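Local coordinates for protein leucine aminopeptidase 2 (Saccharomyces cerevisiae, PDB 2XQ0) that cleaves amino-terminal residues, preferentially from di- and tripeptides, as a zinc-dependent aminopeptidase and also hydrolyses epoxides with low activity in vitro, at residues A[26-31]-A[156-161]; A[37-40]-A[45-48]; A[52-57]-A[65-70]; A[89-94]-A[100-105]. One frame throughout, in Å; residues are numbered along the deposited sequence.

Contact 1. Residues A[26-31]-A[156-161]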
loop_
_atom_site.group_PDB
_atom_site.type_symbol
_atom_site.label_atom_id
_atom_site.label_comp_id
_atom_site.label_asym_id
_atom_site.label_seq_id
_atom_site.Cartn_x
_atom_site.Cartn_y
_atom_site.Cartn_z
ATOM N N LYS A 26 -5.101 13.540 22.572
ATOM C CA LYS A 26 -6.455 13.969 22.932
ATOM C C LYS A 26 -6.432 15.306 23.684
ATOM O O LYS A 26 -7.472 15.940 23.868
ATOM C CB LYS A 26 -7.156 12.925 23.806
ATOM C CG LYS A 26 -7.413 11.578 23.161
ATOM C CD LYS A 26 -8.447 11.658 22.049
ATOM C CE LYS A 26 -9.045 10.278 21.751
ATOM N NZ LYS A 26 -9.989 10.302 20.586
ATOM N N ASP A 27 -5.251 15.731 24.132
ATOM C CA ASP A 27 -5.143 16.896 25.008
ATOM C C ASP A 27 -4.846 18.182 24.256
ATOM O O ASP A 27 -4.794 19.255 24.852
ATOM C CB ASP A 27 -4.040 16.685 26.046
ATOM C CG ASP A 27 -4.386 15.612 27.058
ATOM O OD1 ASP A 27 -5.569 15.242 27.149
ATOM O OD2 ASP A 27 -3.471 15.138 27.765
ATOM N N PHE A 28 -4.622 18.071 22.953
ATOM C CA PHE A 28 -4.230 19.218 22.151
ATOM C C PHE A 28 -4.895 19.181 20.791
ATOM O O PHE A 28 -5.274 18.117 20.303
ATOM C CB PHE A 28 -2.713 19.233 21.938
ATOM C CG PHE A 28 -1.923 19.233 23.207
ATOM C CD1 PHE A 28 -1.577 20.422 23.822
ATOM C CD2 PHE A 28 -1.521 18.038 23.788
ATOM C CE1 PHE A 28 -0.848 20.424 24.995
ATOM C CE2 PHE A 28 -0.796 18.033 24.967
ATOM C CZ PHE A 28 -0.451 19.227 25.567
ATOM N N ALA A 29 -5.035 20.353 20.182
ATOM C CA ALA A 29 -5.434 20.445 18.790
ATOM C C ALA A 29 -4.217 20.900 18.006
ATOM O O ALA A 29 -3.538 21.839 18.413
ATOM C CB ALA A 29 -6.556 21.436 18.632
ATOM N N VAL A 30 -3.928 20.233 16.897
ATOM C CA VAL A 30 -2.813 20.644 16.055
ATOM C C VAL A 30 -3.358 21.483 14.915
ATOM O O VAL A 30 -3.979 20.971 13.992
ATOM C CB VAL A 30 -2.003 19.454 15.504
ATOM C CG1 VAL A 30 -0.884 19.958 14.599
ATOM C CG2 VAL A 30 -1.423 18.640 16.632
ATOM N N LEU A 31 -3.115 22.784 15.001
ATOM C CA LEU A 31 -3.661 23.744 14.050
ATOM C C LEU A 31 -2.809 23.889 12.797
ATOM O O LEU A 31 -3.320 24.241 11.746
ATOM C CB LEU A 31 -3.814 25.100 14.732
ATOM C CG LEU A 31 -4.573 24.972 16.060
ATOM C CD1 LEU A 31 -4.706 26.312 16.744
ATOM C CD2 LEU A 31 -5.934 24.317 15.818
ATOM N N PRO A 156 9.569 14.355 15.293
ATOM C CA PRO A 156 8.737 14.182 16.486
ATOM C C PRO A 156 7.346 14.732 16.208
ATOM O O PRO A 156 7.212 15.806 15.622
ATOM C CB PRO A 156 9.472 14.997 17.557
ATOM C CG PRO A 156 10.292 15.996 16.800
ATOM C CD PRO A 156 10.579 15.422 15.442
ATOM N N CYS A 157 6.316 13.982 16.583
ATOM C CA CYS A 157 4.966 14.389 16.246
ATOM C C CYS A 157 3.912 13.606 17.010
ATOM O O CYS A 157 4.212 12.684 17.773
ATOM C CB CYS A 157 4.736 14.210 14.737
ATOM S SG CYS A 157 4.977 12.514 14.126
ATOM N N PHE A 158 2.660 13.988 16.815
ATOM C CA PHE A 158 1.551 13.170 17.296
ATOM C C PHE A 158 1.291 12.142 16.201
ATOM O O PHE A 158 0.470 12.369 15.305
ATOM C CB PHE A 158 0.323 14.033 17.506
ATOM C CG PHE A 158 0.481 15.070 18.581
ATOM C CD1 PHE A 158 0.512 14.708 19.916
ATOM C CD2 PHE A 158 0.584 16.408 18.261
ATOM C CE1 PHE A 158 0.642 15.661 20.913
ATOM C CE2 PHE A 158 0.709 17.366 19.263
ATOM C CZ PHE A 158 0.741 16.989 20.588
ATOM N N ASP A 159 2.018 11.029 16.250
ATOM C CA ASP A 159 2.023 10.043 15.160
ATOM C C ASP A 159 0.824 9.096 15.233
ATOM O O ASP A 159 0.968 7.885 15.482
ATOM C CB ASP A 159 3.343 9.246 15.142
ATOM C CG ASP A 159 3.520 8.422 13.871
ATOM O OD1 ASP A 159 2.705 8.562 12.933
ATOM O OD2 ASP A 159 4.492 7.630 13.795
ATOM N N THR A 160 -0.359 9.655 14.997
ATOM C CA THR A 160 -1.594 8.869 14.964
ATOM C C THR A 160 -2.469 9.358 13.805
ATOM O O THR A 160 -2.470 10.543 13.477
ATOM C CB THR A 160 -2.357 8.925 16.333
ATOM O OG1 THR A 160 -3.718 8.530 16.150
ATOM C CG2 THR A 160 -2.328 10.311 16.917
ATOM N N PRO A 161 -3.195 8.442 13.157
ATOM C CA PRO A 161 -4.045 8.917 12.060
ATOM C C PRO A 161 -5.259 9.712 12.565
ATOM O O PRO A 161 -5.963 10.320 11.754
ATOM C CB PRO A 161 -4.444 7.633 11.335
ATOM C CG PRO A 161 -4.221 6.518 12.330
ATOM C CD PRO A 161 -3.057 6.972 13.180
#
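Val30 and Phe158 make the closer of two apolar contacts that pin a loop to the start of a strand, and side chains alone carry the join. The methyl CG2 of Val30 lies 3.4 Å from Phe158 CD2 and almost as near CE2, so one methyl sits against two neighbouring ring atoms, a snug fit. The torsion of Val30 explains which branch does this: with CG1 anti to the backbone N (chi1 178°), CG2 is the methyl turned to the ring. Phe28, two residues earlier and on the same side of the strand, adds a looser touch, its CD2 standing 4.1 Å from Phe158 CZ while the two side chains cross at about a right angle.

The polar groups work within each segment or with third parties. Phe158 and Asp159 are centres of consecutive inverse gamma turns, and Thr160 N bonds to Phe158 O at 2.9 Å across the second. Such tight turns bend the loop sharply where its aromatic ring leaves it. Asp70 OD2 accepts a bond from Asp159 N, Asp159 OD2 forms a salt bridge with Arg152, and Thr160 OG1 pairs with Asp18. On the strand side, Ala29 and Leu31 are tied by backbone bonds to Lys55 and Gln53.

Leu54, Leu67 and Leu69 also touch the Phe158 ring, so this loop residue enters the apolar interior between strands 28-40, 45-56 and 66-69. The arrangement illustrates how a connecting loop can complete the core of a curved sheet, here that of the M1 peptidase N-terminal domain.

Contact 2. Residues A[37-40]-A[45-48]; sequences LSVS and AISG
The antiparallel beta hairpin of strands 28-40 and 45-56, part of the N-terminal domain sheet, approaches its turn here and pairs Leu37 to Ser40 with Gly48 to Ala45. Two hydrogen-bonded pairs supply the backbone links. In the first, Ser38 N meets Ser47 O at 2.8 Å, and Ser47 N returns to Ser38 O. In the second, Ser40 N bonds to Ala45 O at 2.9 Å and Ala45 N to Ser40 O at 3.1 Å.

Ser38 O has a second donor, a water at 3.2 Å that is also hydrogen-bonded to Ser47 OG at 2.6 Å, so this water bridges the strands on the serine face. Ser40 OG turns instead to Lys43 N in the hairpin loop. At Gly48, phi 142° and psi -141° suit a residue lacking CB, and a CB there would press on Leu37 CA.

Ile46 forks across the apolar face. CG2 of Ile46, set anti to the backbone N by chi1 of -70°, reaches Leu37 CB at 3.9 Å, with both leucine methyls close by; CG1 and CD1 of Ile46 lie alongside Val39 CG2, each 4.0 Å away. Trimming Ile46 to an alanine is likely to leave Val39 CG2 and the Leu37 side chain without their shared partner and to open a gap beside Trp129 and Leu127, which also touch Ile46.

The chemistry thus divides by face: Val39 and Ile46 pack hydrocarbon against strand 127-130, while the serine face, with its bound water, is partly open to solvent, though Ala45 on it is buried.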
loop_
_atom_site.group_PDB
_atom_site.type_symbol
_atom_site.label_atom_id
_atom_site.label_comp_id
_atom_site.label_asym_id
_atom_site.label_seq_id
_atom_site.Cartn_x
_atom_site.Cartn_y
_atom_site.Cartn_z
ATOM N N LEU A 37 13.620 21.643 6.943
ATOM C CA LEU A 37 14.537 20.514 6.894
ATOM C C LEU A 37 15.696 20.712 5.937
ATOM O O LEU A 37 15.634 21.501 4.997
ATOM C CB LEU A 37 13.785 19.227 6.501
ATOM C CG LEU A 37 12.546 18.869 7.336
ATOM C CD1 LEU A 37 11.785 17.717 6.675
ATOM C CD2 LEU A 37 12.909 18.528 8.785
ATOM N N SER A 38 16.753 19.951 6.187
ATOM C CA SER A 38 17.908 19.918 5.319
ATOM C C SER A 38 18.303 18.459 5.097
ATOM O O SER A 38 18.423 17.693 6.044
ATOM C CB SER A 38 19.063 20.701 5.962
ATOM O OG SER A 38 20.192 20.713 5.106
ATOM N N VAL A 39 18.514 18.092 3.843
ATOM C CA VAL A 39 18.889 16.738 3.470
ATOM C C VAL A 39 20.388 16.637 3.241
ATOM O O VAL A 39 20.934 17.345 2.403
ATOM C CB VAL A 39 18.211 16.345 2.150
ATOM C CG1 VAL A 39 18.795 15.051 1.622
ATOM C CG2 VAL A 39 16.692 16.273 2.324
ATOM N N SER A 40 21.045 15.740 3.969
ATOM C CA SER A 40 22.479 15.539 3.833
ATOM C C SER A 40 22.761 14.128 3.376
ATOM O O SER A 40 22.685 13.203 4.178
ATOM C CB SER A 40 23.203 15.782 5.162
ATOM O OG SER A 40 24.588 15.466 5.045
ATOM N N ALA A 45 21.392 11.869 6.670
ATOM C CA ALA A 45 20.499 12.364 7.702
ATOM C C ALA A 45 19.661 13.530 7.197
ATOM O O ALA A 45 20.079 14.301 6.334
ATOM C CB ALA A 45 21.295 12.792 8.942
ATOM N N ILE A 46 18.461 13.640 7.737
ATOM C CA ILE A 46 17.660 14.836 7.582
ATOM C C ILE A 46 17.610 15.526 8.943
ATOM O O ILE A 46 17.394 14.885 9.971
ATOM C CB ILE A 46 16.270 14.489 7.041
ATOM C CG1 ILE A 46 16.399 14.036 5.577
ATOM C CG2 ILE A 46 15.352 15.697 7.109
ATOM C CD1 ILE A 46 15.088 13.661 4.935
ATOM N N SER A 47 17.850 16.832 8.956
ATOM C CA SER A 47 17.957 17.555 10.213
ATOM C C SER A 47 17.187 18.845 10.043
ATOM O O SER A 47 16.846 19.225 8.935
ATOM C CB SER A 47 19.429 17.862 10.547
ATOM O OG SER A 47 20.035 18.624 9.501
ATOM N N GLY A 48 16.915 19.525 11.142
ATOM C CA GLY A 48 16.242 20.802 11.063
ATOM C C GLY A 48 15.283 20.889 12.210
ATOM O O GLY A 48 15.584 20.447 13.322
HETATM O O HOH W 1 21.152 17.148 7.668
#

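Contact 3. Residues A[52-57]-A[65-70]; sequences FQLKKL and DELHLD
A hydrogen bond of 3.0 Å from His68 NE2 to Glu66 OE2 marks one side of strand 66-69, while from its other side Leu67 and Leu69 reach across to Leu54 and Phe52. The bond is nearly straight, 167° at the hydrogen; its acceptor lies in the imidazole plane, and the carboxylate oxygen is met on its anti side, 25° out of the carboxylate plane. It joins residues two apart on one strand, a His-carboxylate pair at the edge of the sheet.

The fold is the strongly curved mixed sheet of the M1 N-terminal domain. Strand 66-69 is its outermost member and strand 45-56 stands several places inward, yet the sheet bends far enough for the two to face each other. Their backbones are well separated, Phe52 and Leu69 having CA atoms 11.6 Å apart, so side chains must bridge the interior. Leu69 and Phe52 pass alongside one another, pointing opposite ways. Phe28, Phe112 and Phe158 crowd in on Leu67 as well, making this a shared core rather than a strand pairing.

At the margin the character changes. Lys56 NZ and Asp65 OD1 stand 4.5 Å apart, too far for a salt bridge, though the opposite charges probably still attract; the lysine has a weak hydrogen bond to Ser107 O, and Asp65 is poorly ordered. Asp70, by contrast, is firmly engaged, OD2 with Thr21 OG1 and OD1 with Leu22 N.

In the core, Leu54 has CG anti to its carbonyl carbon (chi1 -58°), which carries CD1 to within 3.8 Å of Leu67 CD1, whereas Phe52 uses only its ring atom CE2, 4.1 Å from Leu69 CD1.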
loop_
_atom_site.group_PDB
_atom_site.type_symbol
_atom_site.label_atom_id
_atom_site.label_comp_id
_atom_site.label_asym_id
_atom_site.label_seq_id
_atom_site.Cartn_x
_atom_site.Cartn_y
_atom_site.Cartn_z
ATOM N N PHE A 52 5.023 23.337 15.493
ATOM C CA PHE A 52 3.587 23.111 15.603
ATOM C C PHE A 52 2.917 24.340 16.199
ATOM O O PHE A 52 3.403 24.916 17.190
ATOM C CB PHE A 52 3.290 21.949 16.547
ATOM C CG PHE A 52 3.886 20.639 16.118
ATOM C CD1 PHE A 52 3.282 19.877 15.132
ATOM C CD2 PHE A 52 5.033 20.152 16.724
ATOM C CE1 PHE A 52 3.813 18.663 14.759
ATOM C CE2 PHE A 52 5.576 18.946 16.344
ATOM C CZ PHE A 52 4.965 18.202 15.358
ATOM N N GLN A 53 1.786 24.723 15.627
ATOM C CA GLN A 53 0.890 25.656 16.286
ATOM C C GLN A 53 -0.125 24.758 16.982
ATOM O O GLN A 53 -0.816 23.972 16.328
ATOM C CB GLN A 53 0.183 26.563 15.281
ATOM C CG GLN A 53 1.092 27.281 14.309
ATOM C CD GLN A 53 1.986 28.271 14.995
ATOM O OE1 GLN A 53 1.627 28.834 16.034
ATOM N NE2 GLN A 53 3.165 28.499 14.423
ATOM N N LEU A 54 -0.193 24.852 18.304
ATOM C CA LEU A 54 -1.044 23.956 19.085
ATOM C C LEU A 54 -2.068 24.700 19.926
ATOM O O LEU A 54 -1.906 25.889 20.217
ATOM C CB LEU A 54 -0.195 23.077 20.006
ATOM C CG LEU A 54 0.871 22.183 19.383
ATOM C CD1 LEU A 54 1.566 21.372 20.478
ATOM C CD2 LEU A 54 0.250 21.271 18.334
ATOM N N LYS A 55 -3.119 23.985 20.322
ATOM C CA LYS A 55 -4.091 24.519 21.265
ATOM C C LYS A 55 -4.402 23.490 22.344
ATOM O O LYS A 55 -4.808 22.364 22.045
ATOM C CB LYS A 55 -5.372 24.956 20.553
ATOM C CG LYS A 55 -6.433 25.564 21.471
ATOM C CD LYS A 55 -7.544 26.248 20.672
ATOM C CE LYS A 55 -8.217 25.284 19.692
ATOM N NZ LYS A 55 -9.198 25.959 18.784
ATOM N N LYS A 56 -4.195 23.879 23.599
ATOM C CA LYS A 56 -4.548 23.039 24.734
ATOM C C LYS A 56 -6.058 22.839 24.750
ATOM O O LYS A 56 -6.819 23.800 24.635
ATOM C CB LYS A 56 -4.123 23.691 26.055
ATOM C CG LYS A 56 -2.657 24.086 26.143
ATOM C CD LYS A 56 -2.327 24.664 27.520
ATOM C CE LYS A 56 -0.952 25.318 27.546
ATOM N NZ LYS A 56 -0.539 25.660 28.936
ATOM N N LEU A 57 -6.485 21.590 24.887
ATOM C CA LEU A 57 -7.898 21.280 25.019
ATOM C C LEU A 57 -8.230 21.080 26.504
ATOM O O LEU A 57 -7.386 20.636 27.289
ATOM C CB LEU A 57 -8.256 20.041 24.195
ATOM C CG LEU A 57 -7.886 20.047 22.698
ATOM C CD1 LEU A 57 -8.308 18.747 22.040
ATOM C CD2 LEU A 57 -8.513 21.226 21.973
ATOM N N ASP A 65 1.381 19.827 33.708
ATOM C CA ASP A 65 0.927 19.702 32.326
ATOM C C ASP A 65 2.104 19.498 31.374
ATOM O O ASP A 65 3.039 20.298 31.337
ATOM C CB ASP A 65 0.117 20.921 31.898
ATOM C CG ASP A 65 -0.941 20.573 30.879
ATOM O OD1 ASP A 65 -1.036 21.270 29.846
ATOM O OD2 ASP A 65 -1.666 19.582 31.111
ATOM N N GLU A 66 2.050 18.414 30.609
ATOM C CA GLU A 66 3.149 18.049 29.732
ATOM C C GLU A 66 2.662 17.757 28.323
ATOM O O GLU A 66 1.521 17.337 28.128
ATOM C CB GLU A 66 3.863 16.811 30.269
ATOM C CG GLU A 66 4.740 17.051 31.480
ATOM C CD GLU A 66 5.267 15.756 32.069
ATOM O OE1 GLU A 66 6.232 15.809 32.866
ATOM O OE2 GLU A 66 4.715 14.685 31.729
ATOM N N LEU A 67 3.542 17.996 27.358
ATOM C CA LEU A 67 3.368 17.529 25.986
ATOM C C LEU A 67 4.067 16.193 25.924
ATOM O O LEU A 67 5.184 16.073 26.415
ATOM C CB LEU A 67 4.105 18.447 25.012
ATOM C CG LEU A 67 3.436 19.509 24.143
ATOM C CD1 LEU A 67 2.317 18.914 23.296
ATOM C CD2 LEU A 67 2.936 20.657 24.991
ATOM N N HIS A 68 3.429 15.199 25.316
ATOM C CA HIS A 68 4.059 13.914 25.076
ATOM C C HIS A 68 4.009 13.694 23.566
ATOM O O HIS A 68 2.925 13.658 22.976
ATOM C CB HIS A 68 3.277 12.779 25.732
ATOM C CG HIS A 68 3.307 12.792 27.226
ATOM N ND1 HIS A 68 2.537 11.942 27.988
ATOM C CD2 HIS A 68 4.003 13.557 28.102
ATOM C CE1 HIS A 68 2.762 12.172 29.269
ATOM N NE2 HIS A 68 3.648 13.149 29.364
ATOM N N LEU A 69 5.170 13.553 22.939
ATOM C CA LEU A 69 5.212 13.263 21.499
ATOM C C LEU A 69 5.889 11.919 21.223
ATOM O O LEU A 69 6.637 11.392 22.064
ATOM C CB LEU A 69 5.901 14.390 20.711
ATOM C CG LEU A 69 5.346 15.830 20.709
ATOM C CD1 LEU A 69 6.066 16.711 19.693
ATOM C CD2 LEU A 69 3.886 15.875 20.416
ATOM N N ASP A 70 5.608 11.371 20.040
ATOM C CA ASP A 70 6.171 10.112 19.575
ATOM C C ASP A 70 7.522 10.432 18.955
ATOM O O ASP A 70 7.650 11.431 18.274
ATOM C CB ASP A 70 5.291 9.543 18.445
ATOM C CG ASP A 70 3.986 8.933 18.940
ATOM O OD1 ASP A 70 4.054 7.966 19.722
ATOM O OD2 ASP A 70 2.894 9.378 18.491
#

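Contact 4. Residues A[89-94]-A[100-105]; sequences QIEQRK and RLVINN
Gln89 opens the pairing with Val102, its N bonding to Val102 O at 2.9 Å and its O accepting Val102 N at 2.8 Å. Next, Ile90 turns to the same face as Leu101 in a non-hydrogen-bonded pair, and its CD1 settles 4.0 Å from Leu101 CB. Glu91 then holds Arg100 twice. Its N meets Arg100 O almost straight, at 168°. With CG anti to the carbonyl carbon (chi1 -67°) and the chain extended beyond, the Glu91 side chain runs beside that of Arg100, and in the salt bridge Glu91 OE1 takes a bent bond (141°) from Arg100 NH1, 2.9 Å, on the syn side but out of the carboxylate plane. The flat ends are turned 88° apart, so a single oxygen does the gripping; OE2 rests against Val102 CG2. Were Glu91 cut back to an alanine, Arg100 NH1 would probably lose its charged mate, although Arg100 NE would still have Leu22 O. At Gln92 a water links the two segments, donating to Gln92 O and accepting from Arg100 N.

This hairpin lies near the edge of the domain's sheet: strand 101-104 runs between 84-90 and the outermost strand 66-69, and Leu101 packs on Ile116 of strand 111-120.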
loop_
_atom_site.group_PDB
_atom_site.type_symbol
_atom_site.label_atom_id
_atom_site.label_comp_id
_atom_site.label_asym_id
_atom_site.label_seq_id
_atom_site.Cartn_x
_atom_site.Cartn_y
_atom_site.Cartn_z
ATOM N N GLN A 89 12.540 15.784 28.162
ATOM C CA GLN A 89 13.249 14.538 28.448
ATOM C C GLN A 89 12.715 13.440 27.534
ATOM O O GLN A 89 11.509 13.296 27.355
ATOM C CB GLN A 89 13.078 14.137 29.916
ATOM C CG GLN A 89 13.644 12.749 30.292
ATOM C CD GLN A 89 15.158 12.732 30.452
ATOM O OE1 GLN A 89 15.851 11.873 29.894
ATOM N NE2 GLN A 89 15.678 13.680 31.213
ATOM N N ILE A 90 13.626 12.682 26.943
ATOM C CA ILE A 90 13.274 11.511 26.161
ATOM C C ILE A 90 13.204 10.323 27.111
ATOM O O ILE A 90 14.046 10.178 28.002
ATOM C CB ILE A 90 14.330 11.256 25.050
ATOM C CG1 ILE A 90 13.788 10.328 23.979
ATOM C CG2 ILE A 90 15.639 10.713 25.634
ATOM C CD1 ILE A 90 12.821 11.017 23.045
ATOM N N GLU A 91 12.172 9.500 26.961
ATOM C CA GLU A 91 12.058 8.302 27.773
ATOM C C GLU A 91 12.763 7.169 27.053
ATOM O O GLU A 91 12.947 7.227 25.840
ATOM C CB GLU A 91 10.578 7.966 28.009
ATOM C CG GLU A 91 9.857 8.999 28.877
ATOM C CD GLU A 91 8.465 8.556 29.294
ATOM O OE1 GLU A 91 7.924 7.630 28.658
ATOM O OE2 GLU A 91 7.907 9.135 30.256
ATOM N N GLN A 92 13.150 6.128 27.785
ATOM C CA GLN A 92 13.789 4.998 27.131
ATOM C C GLN A 92 12.816 4.327 26.172
ATOM O O GLN A 92 11.607 4.325 26.380
ATOM C CB GLN A 92 14.352 3.990 28.138
ATOM C CG GLN A 92 15.788 4.329 28.561
ATOM C CD GLN A 92 16.255 3.559 29.766
ATOM O OE1 GLN A 92 17.180 3.984 30.469
ATOM N NE2 GLN A 92 15.622 2.421 30.025
ATOM N N ARG A 93 13.369 3.766 25.113
ATOM C CA ARG A 93 12.579 3.142 24.084
ATOM C C ARG A 93 11.721 2.017 24.667
ATOM O O ARG A 93 12.175 1.260 25.514
ATOM C CB ARG A 93 13.535 2.607 23.033
ATOM C CG ARG A 93 12.882 2.226 21.784
ATOM C CD ARG A 93 13.889 1.802 20.740
ATOM N NE ARG A 93 13.124 1.158 19.686
ATOM C CZ ARG A 93 12.413 1.828 18.792
ATOM N NH1 ARG A 93 12.429 3.157 18.796
ATOM N NH2 ARG A 93 11.717 1.171 17.880
ATOM N N LYS A 94 10.470 1.933 24.236
ATOM C CA LYS A 94 9.654 0.759 24.532
ATOM C C LYS A 94 9.135 0.189 23.222
ATOM O O LYS A 94 8.550 0.913 22.421
ATOM C CB LYS A 94 8.478 1.116 25.437
ATOM C CG LYS A 94 7.565 2.190 24.872
ATOM C CD LYS A 94 6.126 2.017 25.363
ATOM C CE LYS A 94 5.458 0.803 24.715
ATOM N NZ LYS A 94 4.031 0.651 25.119
ATOM N N ARG A 100 9.079 7.957 23.986
ATOM C CA ARG A 100 8.224 9.109 24.217
ATOM C C ARG A 100 9.075 10.340 24.517
ATOM O O ARG A 100 10.008 10.276 25.307
ATOM C CB ARG A 100 7.262 8.836 25.378
ATOM C CG ARG A 100 6.349 10.012 25.709
ATOM C CD ARG A 100 5.503 9.720 26.970
ATOM N NE ARG A 100 4.381 8.825 26.700
ATOM C CZ ARG A 100 4.205 7.643 27.280
ATOM N NH1 ARG A 100 5.078 7.206 28.168
ATOM N NH2 ARG A 100 3.149 6.896 26.975
ATOM N N LEU A 101 8.741 11.466 23.891
ATOM C CA LEU A 101 9.411 12.725 24.171
ATOM C C LEU A 101 8.498 13.525 25.075
ATOM O O LEU A 101 7.344 13.759 24.740
ATOM C CB LEU A 101 9.656 13.507 22.878
ATOM C CG LEU A 101 9.985 14.997 23.016
ATOM C CD1 LEU A 101 11.328 15.216 23.760
ATOM C CD2 LEU A 101 10.016 15.664 21.630
ATOM N N VAL A 102 9.016 13.953 26.217
ATOM C CA VAL A 102 8.185 14.590 27.231
ATOM C C VAL A 102 8.619 16.039 27.383
ATOM O O VAL A 102 9.792 16.322 27.630
ATOM C CB VAL A 102 8.332 13.877 28.568
ATOM C CG1 VAL A 102 7.594 14.647 29.671
ATOM C CG2 VAL A 102 7.824 12.426 28.440
ATOM N N ILE A 103 7.676 16.955 27.219
ATOM C CA ILE A 103 7.998 18.372 27.206
ATOM C C ILE A 103 7.158 19.092 28.248
ATOM O O ILE A 103 5.955 18.885 28.327
ATOM C CB ILE A 103 7.727 19.005 25.817
ATOM C CG1 ILE A 103 8.543 18.300 24.734
ATOM C CG2 ILE A 103 8.056 20.500 25.843
ATOM C CD1 ILE A 103 8.073 18.599 23.288
ATOM N N ASN A 104 7.799 19.926 29.054
ATOM C CA ASN A 104 7.092 20.719 30.039
ATOM C C ASN A 104 6.599 21.986 29.385
ATOM O O ASN A 104 7.405 22.789 28.928
ATOM C CB ASN A 104 8.036 21.079 31.192
ATOM C CG ASN A 104 7.489 22.188 32.070
ATOM O OD1 ASN A 104 6.320 22.175 32.456
ATOM N ND2 ASN A 104 8.338 23.155 32.393
ATOM N N ASN A 105 5.283 22.178 29.318
ATOM C CA ASN A 105 4.778 23.415 28.726
ATOM C C ASN A 105 4.245 24.414 29.753
ATOM O O ASN A 105 3.077 24.374 30.146
ATOM C CB ASN A 105 3.777 23.164 27.589
ATOM C CG ASN A 105 2.559 22.396 28.033
ATOM O OD1 ASN A 105 2.619 21.580 28.953
ATOM N ND2 ASN A 105 1.437 22.645 27.370
HETATM O O HOH W 2 9.054 5.292 25.566
#

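In the fold
One curved sheet supplies most of the segments, and the chemistry follows their depth in it. Contacts 1 and 3, with centres about 7 Å apart, are the buried ones: both bridge the interior through side chains, and Phe158 CE1 of the first lies 3.3 Å from Leu69 CD2 of the second. Contacts 2 and 4 are hairpins instead, knit by backbone bonds and a water each, the former partly buried, the latter at the surface with a salt bridge. Contact 2 joins strands 28-40 and 45-56, of which contact 1 uses the first and contact 3 the second; contact 4 joins contact 3 through backbone pairing of strands 66-69 and 101-104. Along the chain, contact 1 encloses the other three.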